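Local atomic coordinates of monalysin (PDB entry 4MKQ), a protein that forms pores in host cell membranes as a secreted beta-barrel toxin of Pseudomonas entomophila, damaging the gut of infected Drosophila. Residues C30-I35 with T52-A57; F95-T100 with V137-L142. All coordinates share one frame; numbering follows the deposited sequence.

Interaction 1 lies near the centre of the chain, monalysin lacking its membrane-spanning segment, and is largely buried; it pairs strand 29-43 with strand 46-65, consecutive strands of the main sheet. Interaction 2, farther out and only partly buried, sets 95-100, a loop leading into strand 98-103, an outermost strand of the same sheet within the chain, against helix 134-144. The two meet on that helix: Val141, which takes no part in the contact with 95-100, packs on Trp31, Val55 and Phe56. Main-chain hydrogen bonds and an aromatic pair dominate the central contact, whereas the outer one relies on one tyrosine ring, water bridges and a lysine at a backbone carbonyl.

Interaction 1: C30-I35 with T52-A57; sequences CWVDGI and TRPVFA
Cys30 and Ala57 form an antiparallel hydrogen-bonded pair in which both main-chain polar groups are used: Cys30 N donates to Ala57 O at 3.0 Å, and Ala57 N returns a bond to Cys30 O at 2.9 Å. Next along, Trp31 and Phe56 are a non-hydrogen-bonded pair that meets through its rings. Phe56 turns its CD1 edge to the face of the indole in a T-shaped stack, planes at 80°, while Cys30 O sits over a face of the phenyl ring. The indole N-H is satisfied by Phe4 O. Val32 N then donates to Val55 O (2.8 Å), approaching well above the carbonyl plane. With CG1 anti to its backbone N (chi1 176°), Val32 lays that methyl against Pro54 CB and lets CG2 reach Ala57 CB, 3.8 Å away. Pro54 has no N-H to give, but its carbonyl oxygen is gripped side-on by Arg53: Pro54 O lies close to the guanidinium plane, 2.9 Å from both NE and NH2 of Arg53. Arg53 NH2 also comes within 2.8 Å of Val32 O, and Arg53 NH1 donates to Ser156 O. Strand 46-65 carries a classic beta bulge, where Val55 and Phe56 both face Val79 of strand 71-84; with strand 29-43 it forms an antiparallel hairpin, part of the elongated sheet of the aerolysin-like fold.

Interaction 2: F95-T100 with V137-L142; sequences FAYSKT and VQRNVL
Tyr97 lies across Gln138 at about a right angle, its CG and CD2 against Gln138 CB and its CD2 3.6 Å from Gln138 NE2. The ring and amide planes are 67° apart, so the two do not stack flat. Farther along the ring, Arg139 passes obliquely, bringing NE to 3.7 Å from Tyr97 OH. Beside the tyrosine, Leu142 CD2 rests 3.6 Å from Tyr97 O and also reaches Ser98 CA. Lys99 carries the contact to the end of the helical segment: its chain, extended beyond CG, delivers NZ to Leu142 O in a weak hydrogen bond of 3.3 Å.

Two waters fill in the polar links. Water 1 lies 2.7 Å from both Tyr97 O and Gln138 OE1, while water 2, near the plane of the phenol ring, makes weak bonds to Tyr97 OH and Arg139 NE. Stronger partners fix the polar ends from outside. Asp135 OD2 takes a hydrogen bond with Tyr97 OH and a salt bridge with Arg139 NH2, which holds the two side chains together; Trp134 O receives the Gln138 amide N-H, leaving OE1 turned to water 1. Lys99 NZ also bonds to the carbonyls of Met143 and Tyr146, the latter its strongest partner.

Charge is thus met chiefly by a carboxylate for Arg139 and by backbone carbonyls for Lys99. The ammonium group probably stabilises the partial negative charge at the C-terminal end of helix 134-144, while water-mediated links, one of them weak, join the loop at Tyr97 to the helix.

Interaction 1: C30-I35 with T52-A57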
ATOM      1  N   CYS A  30       3.061  -0.075  25.064  1.00 23.59           N
ATOM      2  CA  CYS A  30       3.040  -1.223  25.960  1.00 22.80           C
ATOM      3  C   CYS A  30       4.262  -2.088  25.691  1.00 25.55           C
ATOM      4  O   CYS A  30       4.758  -2.134  24.561  1.00 24.48           O
ATOM      5  CB  CYS A  30       1.740  -2.022  25.825  1.00 23.05           C
ATOM      6  SG  CYS A  30       1.581  -2.966  24.279  1.00 26.88           S
ATOM      7  N   TRP A  31       4.754  -2.760  26.737  1.00 21.75           N
ATOM      8  CA  TRP A  31       5.864  -3.699  26.631  1.00 21.46           C
ATOM      9  C   TRP A  31       5.293  -4.991  26.054  1.00 25.57           C
ATOM     10  O   TRP A  31       4.099  -5.263  26.224  1.00 25.23           O
ATOM     11  CB  TRP A  31       6.517  -3.926  28.003  1.00 20.18           C
ATOM     12  CG  TRP A  31       7.284  -2.730  28.494  1.00 21.08           C
ATOM     13  CD1 TRP A  31       6.824  -1.742  29.313  1.00 24.00           C
ATOM     14  CD2 TRP A  31       8.632  -2.371  28.147  1.00 20.85           C
ATOM     15  NE1 TRP A  31       7.807  -0.799  29.515  1.00 23.58           N
ATOM     16  CE2 TRP A  31       8.927  -1.158  28.808  1.00 24.91           C
ATOM     17  CE3 TRP A  31       9.628  -2.967  27.355  1.00 22.14           C
ATOM     18  CZ2 TRP A  31      10.180  -0.534  28.709  1.00 24.24           C
ATOM     19  CZ3 TRP A  31      10.865  -2.345  27.250  1.00 23.71           C
ATOM     20  CH2 TRP A  31      11.130  -1.145  27.922  1.00 24.36           C
ATOM     21  N   VAL A  32       6.105  -5.750  25.311  1.00 22.22           N
ATOM     22  CA  VAL A  32       5.626  -6.976  24.670  1.00 22.00           C
ATOM     23  C   VAL A  32       6.410  -8.196  25.135  1.00 27.25           C
ATOM     24  O   VAL A  32       7.638  -8.217  25.032  1.00 26.45           O
ATOM     25  CB  VAL A  32       5.582  -6.857  23.112  1.00 25.29           C
ATOM     26  CG1 VAL A  32       5.173  -8.173  22.455  1.00 24.90           C
ATOM     27  CG2 VAL A  32       4.654  -5.732  22.664  1.00 24.94           C
ATOM     28  N   ASP A  33       5.690  -9.212  25.640  1.00 25.07           N
ATOM     29  CA  ASP A  33       6.276 -10.490  26.028  1.00 25.25           C
ATOM     30  C   ASP A  33       6.114 -11.369  24.792  1.00 28.78           C
ATOM     31  O   ASP A  33       4.989 -11.644  24.366  1.00 28.54           O
ATOM     32  CB  ASP A  33       5.573 -11.100  27.263  1.00 27.36           C
ATOM     33  CG  ASP A  33       6.194 -12.389  27.801  1.00 39.34           C
ATOM     34  OD1 ASP A  33       7.343 -12.710  27.413  1.00 40.06           O
ATOM     35  OD2 ASP A  33       5.548 -13.060  28.635  1.00 45.49           O
ATOM     36  N   GLY A  34       7.237 -11.718  24.177  1.00 25.11           N
ATOM     37  CA  GLY A  34       7.240 -12.498  22.950  1.00 24.64           C
ATOM     38  C   GLY A  34       8.300 -13.568  22.857  1.00 28.41           C
ATOM     39  O   GLY A  34       9.226 -13.630  23.673  1.00 27.62           O
ATOM     40  N   ILE A  35       8.148 -14.408  21.824  1.00 25.15           N
ATOM     41  CA  ILE A  35       8.984 -15.556  21.487  1.00 24.82           C
ATOM     42  C   ILE A  35      10.284 -15.100  20.828  1.00 28.02           C
ATOM     43  O   ILE A  35      10.270 -14.167  20.020  1.00 27.52           O
ATOM     44  CB  ILE A  35       8.146 -16.513  20.572  1.00 27.96           C
ATOM     45  CG1 ILE A  35       7.013 -17.193  21.365  1.00 28.88           C
ATOM     46  CG2 ILE A  35       8.993 -17.558  19.833  1.00 27.95           C
ATOM     47  CD1 ILE A  35       5.646 -17.221  20.626  1.00 39.05           C
ATOM     48  N   THR A  52      15.825 -12.893  17.411  1.00 22.51           N
ATOM     49  CA  THR A  52      14.823 -11.827  17.298  1.00 21.80           C
ATOM     50  C   THR A  52      13.634 -12.099  18.197  1.00 25.19           C
ATOM     51  O   THR A  52      13.123 -13.216  18.216  1.00 25.21           O
ATOM     52  CB  THR A  52      14.397 -11.654  15.823  1.00 27.40           C
ATOM     53  OG1 THR A  52      15.540 -11.334  15.034  1.00 25.89           O
ATOM     54  CG2 THR A  52      13.310 -10.594  15.628  1.00 24.49           C
ATOM     55  N   ARG A  53      13.170 -11.067  18.911  1.00 21.37           N
ATOM     56  CA  ARG A  53      11.996 -11.154  19.775  1.00 20.85           C
ATOM     57  C   ARG A  53      11.266  -9.808  19.873  1.00 25.01           C
ATOM     58  O   ARG A  53      11.937  -8.773  19.942  1.00 24.51           O
ATOM     59  CB  ARG A  53      12.364 -11.693  21.179  1.00 20.08           C
ATOM     60  CG  ARG A  53      13.312 -10.814  22.010  1.00 25.05           C
ATOM     61  CD  ARG A  53      12.986 -10.867  23.491  1.00 25.58           C
ATOM     62  NE  ARG A  53      11.633 -10.381  23.772  1.00 23.85           N
ATOM     63  CZ  ARG A  53      11.032 -10.469  24.953  1.00 32.52           C
ATOM     64  NH1 ARG A  53      11.652 -11.028  25.983  1.00 20.07           N
ATOM     65  NH2 ARG A  53       9.799 -10.010  25.109  1.00 18.38           N
ATOM     66  N   PRO A  54       9.907  -9.775  19.887  1.00 22.15           N
ATOM     67  CA  PRO A  54       9.222  -8.484  20.080  1.00 21.91           C
ATOM     68  C   PRO A  54       9.442  -8.012  21.519  1.00 25.46           C
ATOM     69  O   PRO A  54       9.542  -8.840  22.429  1.00 25.42           O
ATOM     70  CB  PRO A  54       7.755  -8.804  19.787  1.00 23.66           C
ATOM     71  CG  PRO A  54       7.615 -10.244  20.064  1.00 28.01           C
ATOM     72  CD  PRO A  54       8.944 -10.897  19.827  1.00 23.60           C
ATOM     73  N   VAL A  55       9.584  -6.699  21.725  1.00 21.37           N
ATOM     74  CA  VAL A  55       9.867  -6.172  23.064  1.00 20.61           C
ATOM     75  C   VAL A  55       8.932  -5.054  23.484  1.00 25.05           C
ATOM     76  O   VAL A  55       8.694  -4.873  24.681  1.00 25.50           O
ATOM     77  CB  VAL A  55      11.356  -5.753  23.219  1.00 23.73           C
ATOM     78  CG1 VAL A  55      12.256  -6.973  23.239  1.00 23.47           C
ATOM     79  CG2 VAL A  55      11.794  -4.773  22.126  1.00 23.33           C
ATOM     80  N   PHE A  56       8.438  -4.283  22.509  1.00 21.06           N
ATOM     81  CA  PHE A  56       7.592  -3.119  22.744  1.00 20.60           C
ATOM     82  C   PHE A  56       6.688  -2.875  21.544  1.00 24.67           C
ATOM     83  O   PHE A  56       6.948  -3.379  20.456  1.00 23.69           O
ATOM     84  CB  PHE A  56       8.493  -1.886  23.004  1.00 22.24           C
ATOM     85  CG  PHE A  56       7.821  -0.719  23.690  1.00 23.76           C
ATOM     86  CD1 PHE A  56       7.635  -0.713  25.069  1.00 26.35           C
ATOM     87  CD2 PHE A  56       7.405   0.390  22.962  1.00 25.84           C
ATOM     88  CE1 PHE A  56       7.000   0.357  25.696  1.00 27.32           C
ATOM     89  CE2 PHE A  56       6.776   1.466  23.594  1.00 28.44           C
ATOM     90  CZ  PHE A  56       6.573   1.440  24.953  1.00 26.56           C
ATOM     91  N   ALA A  57       5.610  -2.122  21.751  1.00 22.70           N
ATOM     92  CA  ALA A  57       4.663  -1.741  20.709  1.00 23.06           C
ATOM     93  C   ALA A  57       4.137  -0.355  21.028  1.00 28.52           C
ATOM     94  O   ALA A  57       3.850  -0.068  22.193  1.00 28.14           O
ATOM     95  CB  ALA A  57       3.523  -2.739  20.633  1.00 23.63           C
TER

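Interaction 2: F95-T100 with V137-L142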
ATOM      1  N   PHE A  95      24.018   1.365  13.358  1.00 32.98           N
ATOM      2  CA  PHE A  95      22.778   1.910  13.918  1.00 32.38           C
ATOM      3  C   PHE A  95      23.068   3.003  14.937  1.00 36.46           C
ATOM      4  O   PHE A  95      24.084   2.937  15.634  1.00 36.56           O
ATOM      5  CB  PHE A  95      21.919   0.797  14.548  1.00 33.77           C
ATOM      6  CG  PHE A  95      21.667  -0.401  13.659  1.00 34.85           C
ATOM      7  CD1 PHE A  95      20.723  -0.347  12.641  1.00 37.43           C
ATOM      8  CD2 PHE A  95      22.362  -1.589  13.853  1.00 36.75           C
ATOM      9  CE1 PHE A  95      20.489  -1.455  11.823  1.00 38.14           C
ATOM     10  CE2 PHE A  95      22.126  -2.698  13.035  1.00 39.30           C
ATOM     11  CZ  PHE A  95      21.191  -2.624  12.027  1.00 37.20           C
ATOM     12  N   ALA A  96      22.172   4.004  15.027  1.00 32.70           N
ATOM     13  CA  ALA A  96      22.296   5.130  15.961  1.00 32.25           C
ATOM     14  C   ALA A  96      22.235   4.646  17.411  1.00 35.81           C
ATOM     15  O   ALA A  96      23.011   5.116  18.246  1.00 36.35           O
ATOM     16  CB  ALA A  96      21.202   6.155  15.700  1.00 32.95           C
ATOM     17  N   TYR A  97      21.336   3.685  17.695  1.00 30.85           N
ATOM     18  CA  TYR A  97      21.165   3.092  19.016  1.00 29.90           C
ATOM     19  C   TYR A  97      21.492   1.611  18.943  1.00 32.82           C
ATOM     20  O   TYR A  97      20.720   0.831  18.383  1.00 33.15           O
ATOM     21  CB  TYR A  97      19.740   3.326  19.550  1.00 30.82           C
ATOM     22  CG  TYR A  97      19.418   4.787  19.760  1.00 32.42           C
ATOM     23  CD1 TYR A  97      19.846   5.458  20.901  1.00 34.67           C
ATOM     24  CD2 TYR A  97      18.696   5.506  18.811  1.00 32.79           C
ATOM     25  CE1 TYR A  97      19.571   6.809  21.092  1.00 35.90           C
ATOM     26  CE2 TYR A  97      18.407   6.855  18.994  1.00 33.71           C
ATOM     27  CZ  TYR A  97      18.847   7.503  20.138  1.00 42.40           C
ATOM     28  OH  TYR A  97      18.574   8.832  20.336  1.00 44.69           O
ATOM     29  N   SER A  98      22.668   1.234  19.454  1.00 27.57           N
ATOM     30  CA  SER A  98      23.128  -0.150  19.461  1.00 26.67           C
ATOM     31  C   SER A  98      24.099  -0.417  20.609  1.00 28.82           C
ATOM     32  O   SER A  98      24.657   0.517  21.187  1.00 28.71           O
ATOM     33  CB  SER A  98      23.751  -0.536  18.117  1.00 30.30           C
ATOM     34  OG  SER A  98      25.076  -0.049  17.962  1.00 39.96           O
ATOM     35  N   LYS A  99      24.283  -1.700  20.939  1.00 23.17           N
ATOM     36  CA  LYS A  99      25.194  -2.153  21.981  1.00 21.98           C
ATOM     37  C   LYS A  99      25.973  -3.354  21.473  1.00 26.45           C
ATOM     38  O   LYS A  99      25.459  -4.126  20.664  1.00 26.27           O
ATOM     39  CB  LYS A  99      24.428  -2.517  23.264  1.00 23.19           C
ATOM     40  CG  LYS A  99      23.904  -1.311  24.021  1.00 22.09           C
ATOM     41  CD  LYS A  99      23.230  -1.702  25.310  1.00 24.05           C
ATOM     42  CE  LYS A  99      22.653  -0.490  25.983  1.00 27.54           C
ATOM     43  NZ  LYS A  99      22.071  -0.813  27.307  1.00 30.90           N
ATOM     44  N   THR A 100      27.214  -3.502  21.934  1.00 23.94           N
ATOM     45  CA  THR A 100      28.073  -4.626  21.574  1.00 24.17           C
ATOM     46  C   THR A 100      28.367  -5.482  22.799  1.00 27.98           C
ATOM     47  O   THR A 100      28.407  -4.965  23.917  1.00 27.57           O
ATOM     48  CB  THR A 100      29.328  -4.174  20.823  1.00 34.19           C
ATOM     49  OG1 THR A 100      30.003  -3.160  21.569  1.00 35.53           O
ATOM     50  CG2 THR A 100      29.028  -3.693  19.405  1.00 32.60           C
ATOM     51  N   VAL A 137      11.802   5.661  21.897  1.00 27.49           N
ATOM     52  CA  VAL A 137      11.537   4.227  22.046  1.00 26.20           C
ATOM     53  C   VAL A 137      12.857   3.449  22.143  1.00 29.96           C
ATOM     54  O   VAL A 137      13.047   2.724  23.113  1.00 29.87           O
ATOM     55  CB  VAL A 137      10.579   3.692  20.943  1.00 28.94           C
ATOM     56  CG1 VAL A 137      10.478   2.167  20.964  1.00 28.23           C
ATOM     57  CG2 VAL A 137       9.195   4.321  21.078  1.00 28.53           C
ATOM     58  N   GLN A 138      13.782   3.654  21.186  1.00 26.48           N
ATOM     59  CA  GLN A 138      15.100   3.006  21.158  1.00 26.25           C
ATOM     60  C   GLN A 138      15.941   3.308  22.397  1.00 30.79           C
ATOM     61  O   GLN A 138      16.623   2.410  22.903  1.00 30.50           O
ATOM     62  CB  GLN A 138      15.878   3.403  19.901  1.00 27.23           C
ATOM     63  CG  GLN A 138      15.408   2.704  18.641  1.00 29.98           C
ATOM     64  CD  GLN A 138      16.161   3.199  17.442  1.00 37.90           C
ATOM     65  OE1 GLN A 138      17.084   2.549  16.950  1.00 32.35           O
ATOM     66  NE2 GLN A 138      15.786   4.367  16.950  1.00 27.64           N
ATOM     67  N   ARG A 139      15.888   4.569  22.881  1.00 27.58           N
ATOM     68  CA  ARG A 139      16.618   5.044  24.059  1.00 27.81           C
ATOM     69  C   ARG A 139      16.106   4.373  25.340  1.00 32.12           C
ATOM     70  O   ARG A 139      16.904   3.944  26.176  1.00 32.06           O
ATOM     71  CB  ARG A 139      16.493   6.567  24.171  1.00 29.31           C
ATOM     72  CG  ARG A 139      17.708   7.246  24.799  1.00 44.02           C
ATOM     73  CD  ARG A 139      17.518   8.744  24.988  1.00 57.67           C
ATOM     74  NE  ARG A 139      17.192   9.440  23.739  1.00 68.76           N
ATOM     75  CZ  ARG A 139      16.033  10.049  23.500  1.00 86.84           C
ATOM     76  NH1 ARG A 139      15.080  10.068  24.426  1.00 74.57           N
ATOM     77  NH2 ARG A 139      15.822  10.653  22.338  1.00 76.47           N
ATOM     78  N   ASN A 140      14.780   4.276  25.490  1.00 28.52           N
ATOM     79  CA  ASN A 140      14.173   3.664  26.661  1.00 28.21           C
ATOM     80  C   ASN A 140      14.197   2.148  26.644  1.00 31.43           C
ATOM     81  O   ASN A 140      14.556   1.551  27.653  1.00 31.97           O
ATOM     82  CB  ASN A 140      12.764   4.184  26.883  1.00 30.77           C
ATOM     83  CG  ASN A 140      12.729   5.363  27.820  1.00 62.80           C
ATOM     84  OD1 ASN A 140      12.611   5.204  29.043  1.00 59.90           O
ATOM     85  ND2 ASN A 140      12.849   6.570  27.272  1.00 53.93           N
ATOM     86  N   VAL A 141      13.840   1.522  25.515  1.00 26.13           N
ATOM     87  CA  VAL A 141      13.775   0.067  25.405  1.00 25.14           C
ATOM     88  C   VAL A 141      15.175  -0.582  25.416  1.00 28.51           C
ATOM     89  O   VAL A 141      15.429  -1.418  26.284  1.00 28.38           O
ATOM     90  CB  VAL A 141      12.900  -0.405  24.206  1.00 28.30           C
ATOM     91  CG1 VAL A 141      12.927  -1.920  24.059  1.00 27.82           C
ATOM     92  CG2 VAL A 141      11.462   0.089  24.344  1.00 27.85           C
ATOM     93  N   LEU A 142      16.063  -0.212  24.477  1.00 24.41           N
ATOM     94  CA  LEU A 142      17.394  -0.818  24.386  1.00 23.92           C
ATOM     95  C   LEU A 142      18.437  -0.212  25.320  1.00 28.13           C
ATOM     96  O   LEU A 142      19.050  -0.948  26.091  1.00 28.37           O
ATOM     97  CB  LEU A 142      17.909  -0.812  22.931  1.00 23.80           C
ATOM     98  CG  LEU A 142      19.318  -1.382  22.668  1.00 28.21           C
ATOM     99  CD1 LEU A 142      19.380  -2.887  22.920  1.00 28.59           C
ATOM    100  CD2 LEU A 142      19.771  -1.074  21.262  1.00 29.45           C
TER
HETATM  101  O   HOH W   1      18.178   0.179  17.756  1.00 26.16           O
HETATM  102  O   HOH W   2      20.295   9.830  22.971  1.00 46.53           O